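Local coordinates for protein hypothetic aldehyde deformylating oxygenase (Sulfolobus tokodaii, PDB 5V4T) that binds ferric iron in a ferritin-like helical bundle and probably works as an oxidoreductase with aldehyde deformylating oxygenase activity, at residues N101-T104 with R105-I109; Y161-K164 with R165-L169; V149-G152 with L153-E157; D87-V90 with E91-S95; E200-K203 with A204-K208. All coordinates share one frame; numbering follows the deposited sequence.

Contact 1 of 5, residues N101-T104 with R105-I109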
loop_
_atom_site.group_PDB
_atom_site.type_symbol
_atom_site.label_atom_id
_atom_site.label_comp_id
_atom_site.label_asym_id
_atom_site.label_seq_id
_atom_site.Cartn_x
_atom_site.Cartn_y
_atom_site.Cartn_z
ATOM N N ASN A 101 5.875 -11.401 11.326
ATOM C CA ASN A 101 5.327 -11.726 10.016
ATOM C C ASN A 101 4.526 -10.586 9.392
ATOM O O ASN A 101 4.722 -10.230 8.223
ATOM C CB ASN A 101 4.489 -12.981 10.105
ATOM C CG ASN A 101 5.357 -14.238 10.216
ATOM O OD1 ASN A 101 6.571 -14.168 9.943
ATOM N ND2 ASN A 101 4.757 -15.395 10.617
ATOM N N ILE A 102 3.679 -9.973 10.202
ATOM C CA ILE A 102 2.982 -8.777 9.759
ATOM C C ILE A 102 3.929 -7.600 9.533
ATOM O O ILE A 102 3.757 -6.853 8.553
ATOM C CB ILE A 102 1.874 -8.373 10.733
ATOM C CG1 ILE A 102 0.838 -9.458 10.780
ATOM C CG2 ILE A 102 1.195 -7.143 10.234
ATOM C CD1 ILE A 102 0.099 -9.494 12.098
ATOM N N ALA A 103 4.890 -7.415 10.406
ATOM C CA ALA A 103 5.791 -6.276 10.250
ATOM C C ALA A 103 6.580 -6.349 8.954
ATOM O O ALA A 103 6.868 -5.321 8.345
ATOM C CB ALA A 103 6.718 -6.163 11.418
ATOM N N THR A 104 6.958 -7.565 8.539
ATOM C CA THR A 104 7.658 -7.706 7.264
ATOM C C THR A 104 6.752 -7.690 6.041
ATOM O O THR A 104 7.071 -7.005 5.033
ATOM C CB THR A 104 8.524 -8.983 7.331
ATOM O OG1 THR A 104 7.744 -10.089 7.771
ATOM C CG2 THR A 104 9.590 -8.781 8.268
ATOM N N ARG A 105 5.663 -8.440 6.054
ATOM C CA ARG A 105 4.778 -8.466 4.900
ATOM C C ARG A 105 4.055 -7.148 4.711
ATOM O O ARG A 105 3.976 -6.633 3.569
ATOM C CB ARG A 105 3.741 -9.591 4.974
ATOM C CG ARG A 105 2.758 -9.584 3.809
ATOM C CD ARG A 105 1.671 -10.629 3.927
ATOM N NE ARG A 105 2.231 -11.965 3.835
ATOM C CZ ARG A 105 2.342 -12.715 2.738
ATOM N NH1 ARG A 105 1.970 -12.289 1.575
ATOM N NH2 ARG A 105 2.929 -13.938 2.841
ATOM N N PHE A 106 3.573 -6.593 5.825
ATOM C CA PHE A 106 2.747 -5.376 5.725
ATOM C C PHE A 106 3.607 -4.142 5.888
ATOM O O PHE A 106 3.818 -3.388 4.878
ATOM C CB PHE A 106 1.608 -5.358 6.743
ATOM C CG PHE A 106 0.640 -4.251 6.458
ATOM C CD1 PHE A 106 -0.219 -4.315 5.358
ATOM C CD2 PHE A 106 0.599 -3.141 7.268
ATOM C CE1 PHE A 106 -1.056 -3.264 5.053
ATOM C CE2 PHE A 106 -0.266 -2.090 6.971
ATOM C CZ PHE A 106 -1.083 -2.152 5.860
ATOM N N HIS A 107 4.207 -3.894 7.049
ATOM C CA HIS A 107 4.894 -2.629 7.179
ATOM C C HIS A 107 6.032 -2.458 6.182
ATOM O O HIS A 107 6.244 -1.380 5.630
ATOM C CB HIS A 107 5.336 -2.392 8.599
ATOM C CG HIS A 107 4.204 -2.438 9.583
ATOM N ND1 HIS A 107 3.538 -3.594 9.940
ATOM C CD2 HIS A 107 3.571 -1.436 10.231
ATOM C CE1 HIS A 107 2.576 -3.312 10.795
ATOM N NE2 HIS A 107 2.583 -2.004 11.000
ATOM N N MET A 108 6.902 -3.465 6.071
ATOM C CA MET A 108 8.066 -3.301 5.197
ATOM C C MET A 108 7.723 -3.412 3.725
ATOM O O MET A 108 8.053 -2.515 2.994
ATOM C CB MET A 108 9.179 -4.341 5.531
ATOM C CG MET A 108 9.721 -4.224 6.946
ATOM S SD MET A 108 10.529 -2.665 7.370
ATOM C CE MET A 108 9.256 -1.863 8.372
ATOM N N ILE A 109 7.092 -4.496 3.306
ATOM C CA ILE A 109 6.886 -4.729 1.889
ATOM C C ILE A 109 5.681 -3.904 1.381
ATOM O O ILE A 109 5.703 -3.312 0.326
ATOM C CB ILE A 109 6.747 -6.242 1.585
ATOM C CG1 ILE A 109 8.097 -6.964 1.656
ATOM C CG2 ILE A 109 6.020 -6.521 0.285
ATOM C CD1 ILE A 109 9.048 -6.656 0.506
#

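Contact 2 of 5, residues Y161-K164 with R165-L169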
loop_
_atom_site.group_PDB
_atom_site.type_symbol
_atom_site.label_atom_id
_atom_site.label_comp_id
_atom_site.label_asym_id
_atom_site.label_seq_id
_atom_site.Cartn_x
_atom_site.Cartn_y
_atom_site.Cartn_z
ATOM N N TYR A 161 15.750 -12.972 10.664
ATOM C CA TYR A 161 14.524 -13.469 10.173
ATOM C C TYR A 161 13.758 -12.402 9.345
ATOM O O TYR A 161 13.182 -12.686 8.285
ATOM C CB TYR A 161 13.633 -13.850 11.360
ATOM C CG TYR A 161 12.296 -14.391 10.978
ATOM C CD1 TYR A 161 12.102 -15.685 10.603
ATOM C CD2 TYR A 161 11.160 -13.561 11.040
ATOM C CE1 TYR A 161 10.815 -16.180 10.279
ATOM C CE2 TYR A 161 9.902 -14.043 10.719
ATOM C CZ TYR A 161 9.750 -15.383 10.390
ATOM O OH TYR A 161 8.556 -15.895 10.043
ATOM N N ALA A 162 13.791 -11.168 9.832
ATOM C CA ALA A 162 13.055 -10.087 9.143
ATOM C C ALA A 162 13.639 -9.743 7.765
ATOM O O ALA A 162 12.926 -9.604 6.792
ATOM C CB ALA A 162 12.999 -8.837 10.026
ATOM N N VAL A 163 14.957 -9.711 7.714
ATOM C CA VAL A 163 15.608 -9.464 6.416
ATOM C C VAL A 163 15.246 -10.564 5.445
ATOM O O VAL A 163 14.920 -10.290 4.308
ATOM C CB VAL A 163 17.122 -9.287 6.578
ATOM C CG1 VAL A 163 17.819 -9.201 5.217
ATOM C CG2 VAL A 163 17.445 -8.076 7.392
ATOM N N LYS A 164 15.360 -11.856 5.875
ATOM C CA LYS A 164 15.019 -12.953 4.999
ATOM C C LYS A 164 13.545 -12.884 4.526
ATOM O O LYS A 164 13.257 -13.156 3.346
ATOM C CB LYS A 164 15.342 -14.298 5.657
ATOM C CG LYS A 164 16.836 -14.524 5.837
ATOM C CD LYS A 164 17.159 -15.827 6.566
ATOM C CE LYS A 164 16.150 -16.947 6.274
ATOM N NZ LYS A 164 16.700 -18.338 6.533
ATOM N N ARG A 165 12.630 -12.479 5.425
ATOM C CA ARG A 165 11.255 -12.268 5.051
ATOM C C ARG A 165 11.096 -11.239 3.955
ATOM O O ARG A 165 10.311 -11.466 2.973
ATOM C CB ARG A 165 10.394 -11.825 6.226
ATOM C CG ARG A 165 10.093 -12.901 7.245
ATOM C CD ARG A 165 8.870 -13.697 6.933
ATOM N NE ARG A 165 7.677 -12.881 6.955
ATOM C CZ ARG A 165 6.516 -13.300 6.532
ATOM N NH1 ARG A 165 6.378 -14.579 6.132
ATOM N NH2 ARG A 165 5.466 -12.518 6.582
ATOM N N VAL A 166 11.763 -10.105 4.126
ATOM C CA VAL A 166 11.711 -9.030 3.135
ATOM C C VAL A 166 12.172 -9.588 1.788
ATOM O O VAL A 166 11.551 -9.364 0.764
ATOM C CB VAL A 166 12.460 -7.763 3.573
ATOM C CG1 VAL A 166 12.493 -6.738 2.458
ATOM C CG2 VAL A 166 11.765 -7.180 4.793
ATOM N N GLU A 167 13.308 -10.275 1.812
ATOM C CA GLU A 167 13.874 -10.842 0.600
ATOM C C GLU A 167 12.911 -11.848 -0.049
ATOM O O GLU A 167 12.777 -11.918 -1.298
ATOM C CB GLU A 167 15.247 -11.440 0.908
ATOM C CG GLU A 167 16.264 -10.368 1.260
ATOM C CD GLU A 167 17.601 -10.853 1.789
ATOM O OE1 GLU A 167 17.700 -11.945 2.366
ATOM O OE2 GLU A 167 18.556 -10.064 1.693
ATOM N N GLU A 168 12.212 -12.650 0.754
ATOM C CA GLU A 168 11.322 -13.669 0.217
ATOM C C GLU A 168 10.100 -13.120 -0.415
ATOM O O GLU A 168 9.633 -13.637 -1.408
ATOM C CB GLU A 168 10.958 -14.690 1.319
ATOM C CG GLU A 168 12.215 -15.465 1.694
ATOM C CD GLU A 168 12.037 -16.369 2.894
ATOM O OE1 GLU A 168 10.895 -16.413 3.433
ATOM O OE2 GLU A 168 13.078 -16.966 3.299
ATOM N N LEU A 169 9.613 -11.998 0.121
ATOM C CA LEU A 169 8.357 -11.443 -0.305
ATOM C C LEU A 169 8.514 -10.348 -1.364
ATOM O O LEU A 169 7.575 -10.079 -2.101
ATOM C CB LEU A 169 7.646 -10.836 0.893
ATOM C CG LEU A 169 7.131 -11.856 1.923
ATOM C CD1 LEU A 169 6.891 -11.139 3.228
ATOM C CD2 LEU A 169 5.864 -12.449 1.382
#

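Contact 3 of 5, residues V149-G152 with L153-E157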
loop_
_atom_site.group_PDB
_atom_site.type_symbol
_atom_site.label_atom_id
_atom_site.label_comp_id
_atom_site.label_asym_id
_atom_site.label_seq_id
_atom_site.Cartn_x
_atom_site.Cartn_y
_atom_site.Cartn_z
ATOM N N VAL A 149 5.706 2.813 8.648
ATOM C CA VAL A 149 6.912 2.065 8.411
ATOM C C VAL A 149 7.884 2.098 9.580
ATOM O O VAL A 149 8.413 1.045 9.969
ATOM C CB VAL A 149 7.565 2.590 7.101
ATOM C CG1 VAL A 149 8.951 1.965 6.943
ATOM C CG2 VAL A 149 6.695 2.252 5.928
ATOM N N SER A 150 8.053 3.260 10.206
ATOM C CA SER A 150 8.894 3.430 11.417
ATOM C C SER A 150 8.367 2.585 12.531
ATOM O O SER A 150 9.130 1.872 13.212
ATOM C CB SER A 150 8.924 4.886 11.919
ATOM O OG SER A 150 9.512 5.644 10.941
ATOM N N PHE A 151 7.042 2.570 12.677
ATOM C CA PHE A 151 6.443 1.698 13.681
ATOM C C PHE A 151 6.737 0.234 13.412
ATOM O O PHE A 151 7.103 -0.513 14.335
ATOM C CB PHE A 151 4.934 1.940 13.760
ATOM C CG PHE A 151 4.231 1.035 14.723
ATOM C CD1 PHE A 151 4.538 1.045 16.069
ATOM C CD2 PHE A 151 3.228 0.243 14.279
ATOM C CE1 PHE A 151 3.874 0.140 16.939
ATOM C CE2 PHE A 151 2.594 -0.667 15.117
ATOM C CZ PHE A 151 2.932 -0.702 16.434
ATOM N N GLY A 152 6.625 -0.193 12.149
ATOM C CA GLY A 152 6.895 -1.556 11.827
ATOM C C GLY A 152 8.310 -1.935 12.200
ATOM O O GLY A 152 8.531 -3.061 12.681
ATOM N N LEU A 153 9.273 -1.039 12.002
ATOM C CA LEU A 153 10.678 -1.319 12.426
ATOM C C LEU A 153 10.743 -1.643 13.887
ATOM O O LEU A 153 11.488 -2.496 14.303
ATOM C CB LEU A 153 11.616 -0.153 12.083
ATOM C CG LEU A 153 11.868 0.156 10.636
ATOM C CD1 LEU A 153 12.635 1.490 10.584
ATOM C CD2 LEU A 153 12.686 -0.963 9.951
ATOM N N SER A 154 9.929 -0.980 14.699
ATOM C CA SER A 154 9.919 -1.211 16.093
ATOM C C SER A 154 9.365 -2.561 16.524
ATOM O O SER A 154 9.706 -3.029 17.627
ATOM C CB SER A 154 9.174 -0.008 16.814
ATOM O OG SER A 154 7.824 -0.274 16.913
ATOM N N LEU A 155 8.579 -3.234 15.701
ATOM C CA LEU A 155 7.995 -4.521 15.933
ATOM C C LEU A 155 8.988 -5.670 15.677
ATOM O O LEU A 155 8.727 -6.818 16.059
ATOM C CB LEU A 155 6.776 -4.777 15.055
ATOM C CG LEU A 155 5.583 -3.840 15.316
ATOM C CD1 LEU A 155 4.473 -4.127 14.293
ATOM C CD2 LEU A 155 5.107 -3.929 16.763
ATOM N N ILE A 156 10.073 -5.360 14.968
ATOM C CA ILE A 156 11.078 -6.375 14.616
ATOM C C ILE A 156 12.126 -6.515 15.696
ATOM O O ILE A 156 12.811 -5.530 16.065
ATOM C CB ILE A 156 11.726 -5.999 13.275
ATOM C CG1 ILE A 156 10.669 -6.152 12.198
ATOM C CG2 ILE A 156 12.919 -6.913 12.962
ATOM C CD1 ILE A 156 10.979 -5.389 10.923
ATOM N N GLU A 157 12.337 -7.751 16.107
ATOM C CA GLU A 157 13.452 -8.077 16.992
ATOM C C GLU A 157 14.485 -8.969 16.332
ATOM O O GLU A 157 15.690 -8.749 16.486
ATOM C CB GLU A 157 12.962 -8.802 18.242
ATOM C CG GLU A 157 11.572 -8.398 18.698
ATOM C CD GLU A 157 11.571 -7.176 19.581
ATOM O OE1 GLU A 157 12.359 -6.234 19.303
ATOM O OE2 GLU A 157 10.768 -7.175 20.556
#

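Contact 4 of 5, residues D87-V90 with E91-S95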
loop_
_atom_site.group_PDB
_atom_site.type_symbol
_atom_site.label_atom_id
_atom_site.label_comp_id
_atom_site.label_asym_id
_atom_site.label_seq_id
_atom_site.Cartn_x
_atom_site.Cartn_y
_atom_site.Cartn_z
ATOM N N ASP A 87 -3.968 -12.434 0.825
ATOM C CA ASP A 87 -4.310 -13.781 1.384
ATOM C C ASP A 87 -3.229 -14.187 2.394
ATOM O O ASP A 87 -3.501 -14.687 3.481
ATOM C CB ASP A 87 -4.397 -14.831 0.277
ATOM C CG ASP A 87 -5.680 -14.712 -0.566
ATOM O OD1 ASP A 87 -6.615 -13.899 -0.271
ATOM O OD2 ASP A 87 -5.750 -15.484 -1.569
ATOM N N GLY A 88 -1.984 -13.941 2.019
ATOM C CA GLY A 88 -0.890 -14.162 2.879
ATOM C C GLY A 88 -0.937 -13.376 4.179
ATOM O O GLY A 88 -0.463 -13.848 5.229
ATOM N N LEU A 89 -1.382 -12.121 4.135
ATOM C CA LEU A 89 -1.445 -11.340 5.354
ATOM C C LEU A 89 -2.450 -11.926 6.336
ATOM O O LEU A 89 -2.213 -11.907 7.525
ATOM C CB LEU A 89 -1.765 -9.899 5.059
ATOM C CG LEU A 89 -1.804 -8.885 6.175
ATOM C CD1 LEU A 89 -0.420 -8.737 6.725
ATOM C CD2 LEU A 89 -2.381 -7.566 5.640
ATOM N N VAL A 90 -3.573 -12.411 5.851
ATOM C CA VAL A 90 -4.523 -13.075 6.743
ATOM C C VAL A 90 -3.820 -14.249 7.469
ATOM O O VAL A 90 -3.921 -14.404 8.719
ATOM C CB VAL A 90 -5.758 -13.545 5.962
ATOM C CG1 VAL A 90 -6.602 -14.502 6.812
ATOM C CG2 VAL A 90 -6.580 -12.360 5.501
ATOM N N GLU A 91 -3.114 -15.078 6.721
ATOM C CA GLU A 91 -2.316 -16.187 7.325
ATOM C C GLU A 91 -1.315 -15.691 8.366
ATOM O O GLU A 91 -1.180 -16.235 9.477
ATOM C CB GLU A 91 -1.626 -16.964 6.192
ATOM C CG GLU A 91 -2.595 -17.636 5.234
ATOM C CD GLU A 91 -1.914 -18.452 4.147
ATOM O OE1 GLU A 91 -0.670 -18.397 4.014
ATOM O OE2 GLU A 91 -2.651 -19.112 3.393
ATOM N N ASP A 92 -0.614 -14.612 8.048
ATOM C CA ASP A 92 0.324 -14.025 8.971
ATOM C C ASP A 92 -0.323 -13.573 10.270
ATOM O O ASP A 92 0.265 -13.769 11.329
ATOM C CB ASP A 92 1.087 -12.870 8.322
ATOM C CG ASP A 92 2.153 -13.372 7.303
ATOM O OD1 ASP A 92 2.468 -14.607 7.313
ATOM O OD2 ASP A 92 2.634 -12.548 6.506
ATOM N N PHE A 93 -1.491 -12.954 10.177
ATOM C CA PHE A 93 -2.184 -12.508 11.389
ATOM C C PHE A 93 -2.542 -13.667 12.318
ATOM O O PHE A 93 -2.599 -13.478 13.566
ATOM C CB PHE A 93 -3.435 -11.750 11.030
ATOM C CG PHE A 93 -3.220 -10.268 11.003
ATOM C CD1 PHE A 93 -3.223 -9.543 12.150
ATOM C CD2 PHE A 93 -2.993 -9.617 9.835
ATOM C CE1 PHE A 93 -3.060 -8.196 12.142
ATOM C CE2 PHE A 93 -2.831 -8.256 9.795
ATOM C CZ PHE A 93 -2.827 -7.526 10.960
ATOM N N GLN A 94 -2.723 -14.817 11.698
ATOM C CA GLN A 94 -3.141 -16.035 12.409
ATOM C C GLN A 94 -1.955 -16.873 12.803
ATOM O O GLN A 94 -2.116 -17.938 13.414
ATOM C CB GLN A 94 -4.064 -16.862 11.511
ATOM C CG GLN A 94 -5.379 -16.218 11.194
ATOM C CD GLN A 94 -6.079 -16.785 9.955
ATOM O OE1 GLN A 94 -5.488 -17.432 9.037
ATOM N NE2 GLN A 94 -7.343 -16.551 9.920
ATOM N N SER A 95 -0.750 -16.445 12.490
ATOM C CA SER A 95 0.427 -17.222 12.767
ATOM C C SER A 95 0.982 -16.952 14.128
ATOM O O SER A 95 0.702 -15.961 14.832
ATOM C CB SER A 95 1.532 -16.943 11.730
ATOM O OG SER A 95 2.060 -15.614 11.920
#

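Contact 5 of 5, residues E200-K203 with A204-K208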
loop_
_atom_site.group_PDB
_atom_site.type_symbol
_atom_site.label_atom_id
_atom_site.label_comp_id
_atom_site.label_asym_id
_atom_site.label_seq_id
_atom_site.Cartn_x
_atom_site.Cartn_y
_atom_site.Cartn_z
ATOM N N GLU A 200 15.757 -0.208 -4.713
ATOM C CA GLU A 200 16.407 0.704 -3.819
ATOM C C GLU A 200 15.660 0.816 -2.480
ATOM O O GLU A 200 16.230 0.897 -1.424
ATOM C CB GLU A 200 16.583 2.046 -4.461
ATOM C CG GLU A 200 17.428 1.928 -5.726
ATOM C CD GLU A 200 18.988 1.885 -5.670
ATOM O OE1 GLU A 200 19.704 1.505 -4.627
ATOM O OE2 GLU A 200 19.475 2.263 -6.826
ATOM N N LEU A 201 14.339 0.830 -2.544
ATOM C CA LEU A 201 13.530 0.810 -1.315
ATOM C C LEU A 201 13.721 -0.449 -0.464
ATOM O O LEU A 201 13.803 -0.379 0.738
ATOM C CB LEU A 201 12.077 0.989 -1.672
ATOM C CG LEU A 201 11.679 2.337 -2.275
ATOM C CD1 LEU A 201 10.265 2.346 -2.859
ATOM C CD2 LEU A 201 11.791 3.436 -1.242
ATOM N N LYS A 202 13.777 -1.575 -1.105
ATOM C CA LYS A 202 14.078 -2.844 -0.413
ATOM C C LYS A 202 15.398 -2.732 0.322
ATOM O O LYS A 202 15.493 -3.069 1.480
ATOM C CB LYS A 202 14.132 -3.971 -1.411
ATOM C CG LYS A 202 14.375 -5.377 -0.817
ATOM C CD LYS A 202 14.884 -6.312 -1.896
ATOM C CE LYS A 202 15.691 -7.419 -1.304
ATOM N NZ LYS A 202 16.281 -8.227 -2.408
ATOM N N LYS A 203 16.452 -2.274 -0.360
ATOM C CA LYS A 203 17.744 -2.090 0.254
ATOM C C LYS A 203 17.707 -1.141 1.427
ATOM O O LYS A 203 18.243 -1.401 2.510
ATOM C CB LYS A 203 18.756 -1.605 -0.800
ATOM C CG LYS A 203 19.092 -2.730 -1.739
ATOM C CD LYS A 203 20.213 -2.355 -2.683
ATOM C CE LYS A 203 20.779 -3.601 -3.344
ATOM N NZ LYS A 203 21.956 -3.263 -4.218
ATOM N N ALA A 204 16.970 -0.050 1.281
ATOM C CA ALA A 204 16.845 0.943 2.364
ATOM C C ALA A 204 16.156 0.354 3.593
ATOM O O ALA A 204 16.586 0.594 4.696
ATOM C CB ALA A 204 16.022 2.107 1.843
ATOM N N ARG A 205 15.087 -0.411 3.392
ATOM C CA ARG A 205 14.360 -0.989 4.520
ATOM C C ARG A 205 15.216 -2.017 5.202
ATOM O O ARG A 205 15.291 -2.042 6.448
ATOM C CB ARG A 205 13.022 -1.592 4.153
ATOM C CG ARG A 205 12.080 -0.654 3.363
ATOM C CD ARG A 205 11.833 0.724 4.012
ATOM N NE ARG A 205 10.913 1.544 3.163
ATOM C CZ ARG A 205 10.590 2.846 3.372
ATOM N NH1 ARG A 205 11.161 3.513 4.369
ATOM N NH2 ARG A 205 9.721 3.494 2.571
ATOM N N ILE A 206 15.894 -2.843 4.413
ATOM C CA ILE A 206 16.837 -3.807 4.996
ATOM C C ILE A 206 17.965 -3.139 5.753
ATOM O O ILE A 206 18.330 -3.571 6.850
ATOM C CB ILE A 206 17.380 -4.795 3.941
ATOM C CG1 ILE A 206 16.242 -5.693 3.469
ATOM C CG2 ILE A 206 18.580 -5.553 4.521
ATOM C CD1 ILE A 206 16.555 -6.531 2.260
ATOM N N ASN A 207 18.553 -2.098 5.192
ATOM C CA ASN A 207 19.549 -1.360 5.913
ATOM C C ASN A 207 19.079 -0.820 7.273
ATOM O O ASN A 207 19.833 -0.831 8.265
ATOM C CB ASN A 207 20.051 -0.246 5.070
ATOM C CG ASN A 207 20.888 -0.736 3.894
ATOM O OD1 ASN A 207 21.302 -1.881 3.867
ATOM N ND2 ASN A 207 21.220 0.169 2.989
ATOM N N LYS A 208 17.838 -0.356 7.313
ATOM C CA LYS A 208 17.280 0.201 8.542
ATOM C C LYS A 208 17.058 -0.911 9.584
ATOM O O LYS A 208 17.369 -0.735 10.764
ATOM C CB LYS A 208 15.963 0.870 8.235
ATOM C CG LYS A 208 16.123 2.338 7.905
ATOM C CD LYS A 208 16.200 3.151 9.206
ATOM C CE LYS A 208 15.511 4.501 9.125
ATOM N NZ LYS A 208 16.267 5.525 9.907
#

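Contact 1 of 5, residues N101-T104 with R105-I109
His107 leans back along helix 98-128 toward Ile102 and Ala103, at a point where this helix of the ferritin-like bundle widens into a pi-type turn. The imidazole can be followed atom by atom. CB of His107 sits 3.3 Å from O of Ala103, one turn back. CG is already moving off that oxygen. ND1 then reaches both residues: it lies 3.5 Å from CA of Ala103 and the same distance from O of Ile102, which meets the ring at its edge and in its plane. CE1 passes CG2 of Ile102, the two side chains crossing at a slant. At the tip, NE2 is hydrogen-bonded to OE1 of Gln53 on helix 49-67, so the ring bridges two helices. His107 CG stands beside its own backbone N (chi1 -57°), and that is what swings the imidazole back over the preceding turn. One imidazole face carries CD2 of Phe106, near the rim.

The wide turn shows in the backbone pairing. The amide of Met108 bonds to O of Ala103 at 2.9 Å, and that of Ile109 bonds to O of Thr104 at 3.0 Å, both five residues back. O of Ile102 takes the amide of Phe106 at 2.7 Å and, weakly, that of His107. Phe106 sends its ring to a neighbouring side of the helix, with CG opposite the backbone N (chi1 -169°), and its side chain comes about 4 Å from the bound iron at the nearest atoms. At the root of that ring, CB of Phe106 packs against CG2 of Ile102 at 3.9 Å.

Contact 2 of 5, residues Y161-K164 with R165-L169
O of Lys164 receives the amide of Glu168 at 2.8 Å, an ordinary alpha-helical bond with its N-H bent to 145°, in helix 159-179 of the ferritin-like bundle. CG of Glu168 presses on the same oxygen at 3.0 Å, while the lysine and glutamate charges stay apart, NZ of Lys164 being 5.0 Å from OE2 of Glu168.

The firmer side-chain contact is on the inward side, where Tyr161 and Arg165 run alongside each other in the same direction. CG of Arg165 sits over one face of the tyrosine ring in a CH-pi contact, 4.1 Å from the centroid and displaced toward the rim. The ring and guanidinium planes are only 5° apart. Bends at chi2 and chi3 of Arg165 fold its chain along the ring, bringing CD to 3.8 Å from OH of Tyr161.

Both polar ends are tied to neighbouring helices: Tyr161 OH to Asn101 OD1, Arg165 NE to Thr104 OG1, and Arg165 NH2 to Asp92 in a salt bridge. These bonds fix the rotation of the guanidinium. On the side facing helix 191-211, CG1 of Val163 lies 3.7 Å from OE2 of Glu167.

Contact 3 of 5, residues V149-G152 with L153-E157
Phe151 and Leu155 cross at a slant, ring against branched methyls, in the last turns of helix 132-155. CG of Leu155 stands above one face of the phenyl ring but out toward the rim, 4.2 Å from its plane. The two methyls divide the far end of the ring between them: CD2 is 3.9 Å from CZ of Phe151, and CD1 is 4.0 Å from CE2. Phe151 CG lies opposite the backbone N (chi1 177°), which carries the ring out from the helix with a slight lean forward, and the leucine reaches it from the next turn. The ring also packs on Ser50 and Gln53 of helix 49-67.

Ser154 approaches from the same side of the ring plane as the leucine, but near CD1. Its hydroxyl donates to O of Phe151 at 2.7 Å, in the plane of that carbonyl and on a lone pair, with a C=O...OG angle of 138°. The same OG lies 3.6 Å from CD1 of the ring. The amides of Ser154 and Leu155 also point at O of Phe151, but both bonds are weak. The amide of Leu155 has its sounder partner in O of Gly152, 3.0 Å away and three residues back; it sits above that carbonyl plane, 64° out of it.

Elsewhere on the helix, Val149 touches the iron ligand Glu111, and Leu153 packs between helices 98-128 and 191-211. The chemistry implies a helix tightening as it finishes: three-residue backbone bonds come in, and a serine hydroxyl supplies the strong, well-directed bond that the two weak amides do not give to the carbonyl of Phe151.

Contact 4 of 5, residues D87-V90 with E91-S95
Leu89 and Phe93 make the close-packed side of this turn, lying alongside each other and pointing the same way. CG of Leu89 is 3.8 Å from CE2 of Phe93, and the leucine CD1 is also near CE2 and CD2. O of Leu89 meets the ring at its edge, 3.3 Å from CD2, besides accepting the amide of Phe93 at 2.9 Å. Phe93 has an off-staggered chi1 of -96°. Beyond it, the ring packs on helices 34-46 and 98-128.

Asp92 belongs to this inner side too. Its carboxylate carbon lies 3.4 Å from O of Gly88, and OD2 forms salt bridges with NE of Arg105 and NH2 of Arg165, so the buried charge has two partners.

The outer side is thinner. Val90 still keeps a packed flank on Ile34 and Leu35 of helix 34-46, with its CG1 3.8 Å from NE2 of Gln94 alongside, but Gln94 and Glu91 are exposed. Glu91 stretches out, its CG near O of Asp87. Asp87 turns away from Glu91 toward Trp32 and Arg31.

Past the last turn, O of Asp92 is gripped twice by Ser95, by OG at 2.6 Å and by N at 3.1 Å. That serine OG also pairs with Asn101 ND2 of helix 98-128, which runs back roughly the opposite way, closing the short link between consecutive helices of this ferritin-like bundle.

Contact 5 of 5, residues E200-K203 with A204-K208
Lys202 and Ile206 lie side by side, one turn apart, and point the same way. CD1 of the isoleucine rests on the lysine's methylene chain, 3.8 Å from CE and 3.9 Å from CG. The lysine can offer that flank because its CG lies opposite the backbone N (chi1 -177°) and the chain stays extended to its end. Further round the turn, Arg205 lays CG against O of Leu201 at 3.2 Å, the same oxygen that takes the arginine's own amide. Asn207 does likewise to Lys203: its amide reaches O of Lys203 at 2.8 Å, and its CG crowds that oxygen at 3.1 Å. CB of Ala204 lies 3.5 Å from O of Glu200.

All of this sits on helix 191-211, the last long helix of the ferritin-like fold, and its regular four-residue backbone bonds spread the side chains over three faces. One face, with Lys202 and Ile206, packs on helix 159-179, where Val163, Val166, Glu167 and Phe170 receive it. A second carries Leu201 against Thr116 and Val117 of helix 98-128. The third, with Glu200, Lys203 and Asn207, is turned to solvent.

Arg205 points inward. A bend at chi2 (-53°) turns its otherwise extended chain toward helix 98-128, where NE bonds to O of Gly112 and NH2 bonds weakly to OG1 of Thr116. Val149 packs beside it, and the iron ligand Glu111 lies about 7 Å away between nearest side-chain atoms.

Overall arrangement
Contact 1 is the buried one, on the helix that touches all four others; contacts 2, 3 and 4 are partly buried around it, and contact 5 lies at the surface. Contacts 1, 2 and 4 share a polar network in which Asp92 meets two arginines, one from each of the other helices. Contacts 1 and 3 instead meet through van der Waals packing, with Met108 and His107 against 149-153. Contact 5 leans on contact 2 through aliphatic chains and stays clear of contact 4, about 15 Å away at the nearest atoms. Backbone geometry varies too: widened in contact 1, regular in 2 and 5, tightening at the helix ends in 3 and 4.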